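Side-chain contacts in RNA polymerase sigma factor (Bartonella quintana, PDB 5UXX), which probably binds promoter DNA and directs RNA polymerase to a chosen set of genes, as a sigma-70 family factor of the ECF subfamily: residues D49-E52 with M53-L57; D102-D105 with F106-L110; I121-I124 with G125-F129. All blocks are in the same frame, centred on the assembly; numbering follows the deposited sequence. Where two conformers were deposited one is given.

Interaction 1 of 3, residues D49-E52 with M53-L57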
loop_
_atom_site.group_PDB
_atom_site.type_symbol
_atom_site.label_atom_id
_atom_site.label_comp_id
_atom_site.label_asym_id
_atom_site.label_seq_id
_atom_site.Cartn_x
_atom_site.Cartn_y
_atom_site.Cartn_z
ATOM N N ASP A 49 -10.336 5.066 18.807
ATOM C CA ASP A 49 -10.818 4.443 20.033
ATOM C C ASP A 49 -11.466 3.088 19.763
ATOM O O ASP A 49 -11.798 2.357 20.695
ATOM C CB ASP A 49 -11.816 5.361 20.743
ATOM C CG ASP A 49 -11.174 6.633 21.257
ATOM O OD1 ASP A 49 -10.336 6.552 22.180
ATOM O OD2 ASP A 49 -11.518 7.716 20.744
ATOM N N SER A 50 -11.648 2.758 18.488
ATOM C CA SER A 50 -12.208 1.465 18.112
ATOM C C SER A 50 -11.100 0.460 17.814
ATOM O O SER A 50 -11.369 -0.697 17.490
ATOM C CB SER A 50 -13.131 1.605 16.900
ATOM O OG SER A 50 -12.405 1.999 15.749
ATOM N N PHE A 51 -9.855 0.911 17.924
ATOM C CA PHE A 51 -8.715 0.030 17.703
ATOM C C PHE A 51 -8.595 -0.966 18.847
ATOM O O PHE A 51 -8.437 -0.582 20.005
ATOM C CB PHE A 51 -7.421 0.830 17.557
ATOM C CG PHE A 51 -6.184 -0.024 17.551
ATOM C CD1 PHE A 51 -5.937 -0.898 16.505
ATOM C CD2 PHE A 51 -5.270 0.046 18.590
ATOM C CE1 PHE A 51 -4.804 -1.689 16.498
ATOM C CE2 PHE A 51 -4.132 -0.740 18.588
ATOM C CZ PHE A 51 -3.899 -1.609 17.540
ATOM N N GLU A 52 -8.671 -2.249 18.510
ATOM C CA GLU A 52 -8.640 -3.305 19.511
ATOM C C GLU A 52 -7.237 -3.459 20.094
ATOM O O GLU A 52 -6.269 -3.668 19.363
ATOM C CB GLU A 52 -9.120 -4.624 18.903
ATOM C CG GLU A 52 -8.963 -5.831 19.810
ATOM C CD GLU A 52 -9.293 -7.133 19.104
ATOM O OE1 GLU A 52 -9.129 -7.196 17.866
ATOM O OE2 GLU A 52 -9.716 -8.090 19.785
HETATM N N MSE A 53 -7.143 -3.342 21.414
HETATM C CA MSE A 53 -5.866 -3.418 22.113
HETATM C C MSE A 53 -5.198 -4.773 21.911
HETATM O O MSE A 53 -5.841 -5.816 22.026
HETATM C CB MSE A 53 -6.059 -3.151 23.608
HETATM C CG MSE A 53 -4.961 -2.312 24.244
HETATM SE SE MSE A 53 -5.089 -0.424 23.769
HETATM C CE MSE A 53 -6.522 0.092 24.990
ATOM N N GLY A 54 -3.905 -4.752 21.604
ATOM C CA GLY A 54 -3.148 -5.976 21.427
ATOM C C GLY A 54 -3.195 -6.516 20.013
ATOM O O GLY A 54 -2.596 -7.549 19.715
ATOM N N SER A 55 -3.907 -5.818 19.133
ATOM C CA SER A 55 -3.996 -6.230 17.737
ATOM C C SER A 55 -2.986 -5.476 16.877
ATOM O O SER A 55 -2.275 -4.598 17.363
ATOM C CB SER A 55 -5.413 -6.014 17.203
ATOM O OG SER A 55 -5.777 -4.645 17.252
ATOM N N ASN A 56 -2.925 -5.830 15.597
ATOM C CA ASN A 56 -1.972 -5.221 14.678
ATOM C C ASN A 56 -2.442 -3.849 14.210
ATOM O O ASN A 56 -3.410 -3.737 13.458
ATOM C CB ASN A 56 -1.735 -6.139 13.476
ATOM C CG ASN A 56 -0.494 -5.763 12.686
ATOM O OD1 ASN A 56 -0.251 -4.590 12.402
ATOM N ND2 ASN A 56 0.302 -6.764 12.329
ATOM N N LEU A 57 -1.752 -2.806 14.661
ATOM C CA LEU A 57 -2.114 -1.438 14.308
ATOM C C LEU A 57 -1.854 -1.154 12.835
ATOM O O LEU A 57 -2.641 -0.473 12.177
ATOM C CB LEU A 57 -1.348 -0.439 15.176
ATOM C CG LEU A 57 -1.629 1.037 14.888
ATOM C CD1 LEU A 57 -3.088 1.369 15.164
ATOM C CD2 LEU A 57 -0.708 1.928 15.702
#
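The Phe51 ring carries Leu57 on one face and the backbone oxygen of Asn56 at its edge, in plane with it. Leu57 CD1 sits over the middle of the ring, 3.8 Å from the centroid and 12° off the ring normal, a CH-pi contact. The two side chains cross at about a right angle. With CG of Phe51 anti to the backbone N (chi1 171°), the ring swings forward over the turn, bringing CZ to 3.7 Å from Leu57 CB. Ser55 OG approaches the ring obliquely, 3.2 Å from Phe51 CE1, and Trp60, on the helix that follows, meets the same ring edge-to-face.

Beneath the ring the chain reverses in a type II beta turn from Glu52 to Ser55, within sigma-70 region 2. Gly54 is its third residue, and the positive phi there (88°) suits glycine. Ser55 N closes the turn on Glu52 O at 3.2 Å. Ser55 OG is aimed at the same oxygen, but its modelled 2.4 Å from Glu52 O is too short to trust in detail. Asn56 then starts helix 57-81 as its N-cap, OD1 accepting from Ala59 N.

Interaction 2 of 3, residues D102-D105 with F106-L110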
loop_
_atom_site.group_PDB
_atom_site.type_symbol
_atom_site.label_atom_id
_atom_site.label_comp_id
_atom_site.label_asym_id
_atom_site.label_seq_id
_atom_site.Cartn_x
_atom_site.Cartn_y
_atom_site.Cartn_z
ATOM N N ASP A 102 14.733 0.297 -11.195
ATOM C CA ASP A 102 13.891 1.145 -12.029
ATOM C C ASP A 102 12.481 1.166 -11.449
ATOM O O ASP A 102 11.682 0.266 -11.709
ATOM C CB ASP A 102 13.880 0.642 -13.476
ATOM C CG ASP A 102 13.299 1.654 -14.450
ATOM O OD1 ASP A 102 12.533 2.542 -14.022
ATOM O OD2 ASP A 102 13.611 1.557 -15.655
ATOM N N LEU A 103 12.184 2.197 -10.664
ATOM C CA LEU A 103 10.914 2.282 -9.950
ATOM C C LEU A 103 9.736 2.456 -10.898
ATOM O O LEU A 103 8.665 1.891 -10.679
ATOM C CB LEU A 103 10.945 3.438 -8.948
ATOM C CG LEU A 103 12.035 3.367 -7.880
ATOM C CD1 LEU A 103 11.955 4.574 -6.960
ATOM C CD2 LEU A 103 11.920 2.073 -7.088
ATOM N N GLN A 104 9.941 3.245 -11.947
ATOM C CA GLN A 104 8.908 3.479 -12.949
ATOM C C GLN A 104 8.511 2.171 -13.625
ATOM O O GLN A 104 7.327 1.883 -13.794
ATOM C CB GLN A 104 9.393 4.490 -13.990
ATOM C CG GLN A 104 8.359 4.848 -15.044
ATOM C CD GLN A 104 7.535 6.062 -14.661
ATOM O OE1 GLN A 104 7.564 6.510 -13.515
ATOM N NE2 GLN A 104 6.797 6.604 -15.623
ATOM N N ASP A 105 9.512 1.379 -13.995
ATOM C CA ASP A 105 9.286 0.103 -14.665
ATOM C C ASP A 105 8.611 -0.905 -13.738
ATOM O O ASP A 105 7.712 -1.637 -14.153
ATOM C CB ASP A 105 10.609 -0.462 -15.187
ATOM C CG ASP A 105 10.429 -1.757 -15.955
ATOM O OD1 ASP A 105 9.900 -1.710 -17.086
ATOM O OD2 ASP A 105 10.817 -2.820 -15.428
ATOM N N PHE A 106 9.053 -0.942 -12.484
ATOM C CA PHE A 106 8.496 -1.864 -11.499
ATOM C C PHE A 106 7.025 -1.563 -11.225
ATOM O O PHE A 106 6.207 -2.476 -11.111
ATOM C CB PHE A 106 9.295 -1.805 -10.195
ATOM C CG PHE A 106 8.978 -2.923 -9.238
ATOM C CD1 PHE A 106 9.665 -4.124 -9.303
ATOM C CD2 PHE A 106 7.991 -2.774 -8.277
ATOM C CE1 PHE A 106 9.376 -5.153 -8.427
ATOM C CE2 PHE A 106 7.697 -3.801 -7.398
ATOM C CZ PHE A 106 8.391 -4.992 -7.474
ATOM N N LYS A 107 6.698 -0.279 -11.114
ATOM C CA LYS A 107 5.323 0.148 -10.881
ATOM C C LYS A 107 4.435 -0.218 -12.066
ATOM O O LYS A 107 3.297 -0.656 -11.889
ATOM C CB LYS A 107 5.269 1.655 -10.617
ATOM C CG LYS A 107 3.867 2.229 -10.474
ATOM C CD LYS A 107 3.061 1.510 -9.403
ATOM C CE LYS A 107 1.688 2.148 -9.239
ATOM N NZ LYS A 107 0.737 1.265 -8.511
ATOM N N LYS A 108 4.964 -0.036 -13.273
ATOM C CA LYS A 108 4.254 -0.414 -14.489
ATOM C C LYS A 108 3.992 -1.916 -14.520
ATOM O O LYS A 108 2.954 -2.364 -15.003
ATOM C CB LYS A 108 5.043 0.016 -15.727
ATOM C CG LYS A 108 5.048 1.519 -15.962
ATOM C CD LYS A 108 6.130 1.934 -16.947
ATOM C CE LYS A 108 6.033 1.156 -18.247
ATOM N NZ LYS A 108 7.022 1.643 -19.248
ATOM N N ALA A 109 4.941 -2.688 -13.997
ATOM C CA ALA A 109 4.790 -4.136 -13.904
ATOM C C ALA A 109 3.696 -4.504 -12.904
ATOM O O ALA A 109 2.889 -5.401 -13.155
ATOM C CB ALA A 109 6.110 -4.784 -13.513
ATOM N N LEU A 110 3.680 -3.809 -11.771
ATOM C CA LEU A 110 2.648 -3.999 -10.755
ATOM C C LEU A 110 1.257 -3.728 -11.317
ATOM O O LEU A 110 0.294 -4.417 -10.979
ATOM C CB LEU A 110 2.904 -3.089 -9.552
ATOM C CG LEU A 110 4.053 -3.462 -8.616
ATOM C CD1 LEU A 110 4.260 -2.370 -7.578
ATOM C CD2 LEU A 110 3.783 -4.800 -7.944
HETATM O O HOH W 1 9.331 0.131 -18.544
#
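Lys108 folds back over the turn of helix that begins with Gln104. Its CG stands anti to the carbonyl carbon (chi1 -72°), which brings the start of the chain across the Gln104 carbonyl: Lys108 CG comes to 3.2 Å from Gln104 O, and CD touches Gln104 CG at 4.1 Å. A bend at chi3 (54°) then swings the amine round toward Asp105. The charged groups do not meet directly. A water lies between them, accepting from Lys108 NZ at 2.8 Å and donating to Asp105 OD1, although the modelled length of that second bond is short enough to be doubtful.

Gln104 has CG anti to its own N and a bend at chi2, sending the amide away from Lys108. There NE2 donates to Val91 O and OE1 accepts from Ile93 N, pinning the preceding loop at both ends of one amide. Lys107 also bends at chi2, but its amine goes to the carbonyls of Ser25 and Ser27 and to Asn111 OD1. Phe106 turns to the face where an aromatic side chain of another protein in the assembly meets its ring.

Asp102 is the N-cap of helix 103-112. Its OD1 takes Asp105 N at 3.2 Å, met from above the carboxylate plane, while Asp102 O accepts from Phe106 N at 3.0 Å. Regular alpha-helical bonds follow, such as Ala109 N to Asp105 O.

Two acids at the start of the helix, Asp102 as its N-cap and Asp105 in the first turn, would probably interact favourably with its positive end. Lys108 and Asp105 carry opposite charges without touching, so any attraction between them is probably weak and, if the water is placed correctly, water-mediated.

Interaction 3 of 3, residues I121-I124 with G125-F129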
loop_
_atom_site.group_PDB
_atom_site.type_symbol
_atom_site.label_atom_id
_atom_site.label_comp_id
_atom_site.label_asym_id
_atom_site.label_seq_id
_atom_site.Cartn_x
_atom_site.Cartn_y
_atom_site.Cartn_z
ATOM N N ILE A 121 0.630 -9.238 -3.280
ATOM C CA ILE A 121 2.083 -9.330 -3.372
ATOM C C ILE A 121 2.753 -8.153 -2.661
ATOM O O ILE A 121 3.885 -8.264 -2.196
ATOM C CB ILE A 121 2.558 -9.403 -4.848
ATOM C CG1 ILE A 121 4.020 -9.851 -4.923
ATOM C CG2 ILE A 121 2.349 -8.077 -5.567
ATOM C CD1 ILE A 121 4.258 -11.241 -4.381
ATOM N N ILE A 122 2.048 -7.029 -2.569
ATOM C CA ILE A 122 2.553 -5.875 -1.831
ATOM C C ILE A 122 2.459 -6.117 -0.327
ATOM O O ILE A 122 3.414 -5.876 0.410
ATOM C CB ILE A 122 1.790 -4.585 -2.199
ATOM C CG1 ILE A 122 2.154 -4.140 -3.617
ATOM C CG2 ILE A 122 2.115 -3.469 -1.219
ATOM C CD1 ILE A 122 3.636 -3.905 -3.821
ATOM N N LEU A 123 1.303 -6.599 0.121
ATOM C CA LEU A 123 1.077 -6.871 1.538
ATOM C C LEU A 123 2.039 -7.925 2.073
ATOM O O LEU A 123 2.583 -7.786 3.168
ATOM C CB LEU A 123 -0.367 -7.321 1.775
ATOM C CG LEU A 123 -1.459 -6.259 1.639
ATOM C CD1 LEU A 123 -2.830 -6.895 1.779
ATOM C CD2 LEU A 123 -1.271 -5.158 2.669
ATOM N N ILE A 124 2.249 -8.978 1.290
ATOM C CA ILE A 124 3.092 -10.092 1.710
ATOM C C ILE A 124 4.567 -9.855 1.393
ATOM O O ILE A 124 5.433 -10.046 2.248
ATOM C CB ILE A 124 2.641 -11.406 1.040
ATOM C CG1 ILE A 124 1.251 -11.803 1.537
ATOM C CG2 ILE A 124 3.635 -12.522 1.320
ATOM C CD1 ILE A 124 1.208 -12.143 3.012
ATOM N N GLY A 125 4.847 -9.432 0.166
ATOM C CA GLY A 125 6.215 -9.297 -0.300
ATOM C C GLY A 125 6.913 -8.005 0.078
ATOM O O GLY A 125 8.139 -7.926 0.020
ATOM N N ALA A 126 6.146 -6.991 0.467
ATOM C CA ALA A 126 6.727 -5.681 0.742
ATOM C C ALA A 126 6.331 -5.109 2.103
ATOM O O ALA A 126 7.155 -4.500 2.785
ATOM C CB ALA A 126 6.344 -4.705 -0.360
ATOM N N SER A 127 5.077 -5.301 2.495
ATOM C CA SER A 127 4.560 -4.675 3.710
ATOM C C SER A 127 4.881 -5.480 4.967
ATOM O O SER A 127 4.734 -4.983 6.084
ATOM C CB SER A 127 3.049 -4.465 3.594
ATOM O OG SER A 127 2.733 -3.702 2.443
ATOM N N GLY A 128 5.312 -6.724 4.785
ATOM C CA GLY A 128 5.768 -7.539 5.897
ATOM C C GLY A 128 4.670 -8.186 6.722
ATOM O O GLY A 128 4.897 -8.562 7.871
ATOM N N PHE A 129 3.480 -8.316 6.144
ATOM C CA PHE A 129 2.373 -8.970 6.837
ATOM C C PHE A 129 2.443 -10.487 6.705
ATOM O O PHE A 129 2.988 -11.013 5.735
ATOM C CB PHE A 129 1.027 -8.474 6.305
ATOM C CG PHE A 129 0.716 -7.051 6.665
ATOM C CD1 PHE A 129 0.415 -6.704 7.972
ATOM C CD2 PHE A 129 0.709 -6.063 5.695
ATOM C CE1 PHE A 129 0.127 -5.396 8.308
ATOM C CE2 PHE A 129 0.418 -4.752 6.024
ATOM C CZ PHE A 129 0.127 -4.418 7.331
HETATM O O HOH W 2 5.498 -10.806 4.912
#
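Ile122 O is the acceptor on which this helix end turns. Ala126 N reaches it at 3.0 Å, from above the carbonyl plane, and Ser127 N at 2.7 Å, more nearly in line with the carbonyl. The second bond spans five residues instead of four, so the last turn widens as the chain leaves helix 115-125. One residue before Ala126, Gly125 N makes the usual i to i-4 bond to Ile121 O.

Past this point the chain bends round through Gly128, whose positive phi (80°) favours glycine, and Phe129 N returns to Leu123 O at 3.2 Å with an N-H...O angle of 160°. The same oxygen lies near the edge of the Phe129 ring. Leu123 CD2 packs against the ring, 3.7 Å from Phe129 CD2, the two side chains meeting at a slant. A water bridges Ile124 O and Phe129 O, tying the departing loop back to the helix end, while Ile124 CD1 touches Phe129 O at 3.4 Å.

Ser127 OG, anti to the carbonyl carbon (chi1 -56°), stands beside Ile122 CG2 and is hydrogen-bonded to an aromatic side chain of another protein in the assembly.

This turn leads into helix 131-138 within sigma-70 region 4, a helix-turn-helix family. Leu123 packs against Ile137 and Cys138 of that helix, Ile121 and Ile124 against Val149 of helix 142-159, and Ile122 against Phe22 of helix 7-26; Phe129 meets Phe62 of helix 57-81 edge-to-face.

How the interactions relate
The three contacts follow one another along the chain. Interaction 1 belongs to region 2, in the loop leading into helix 57-81; interactions 2 and 3 belong to region 4, interaction 2 on helix 103-112, interaction 3 at the end of helix 115-125 and in the loop that follows it. Interactions 1 and 2 lie on opposite sides of the chain's centre, about 34 Å apart between centres, and do not touch. Interaction 3 meets both: Asn56 OD1 is 4.2 Å from Phe129 CE1, and Leu110 CD1 is 4.1 Å from Ile122 CD1. The helix end at 121-129 thus joins the two sigma regions, and both region 4 contacts also face another protein of the assembly, consistent with a compact, partner-bound form.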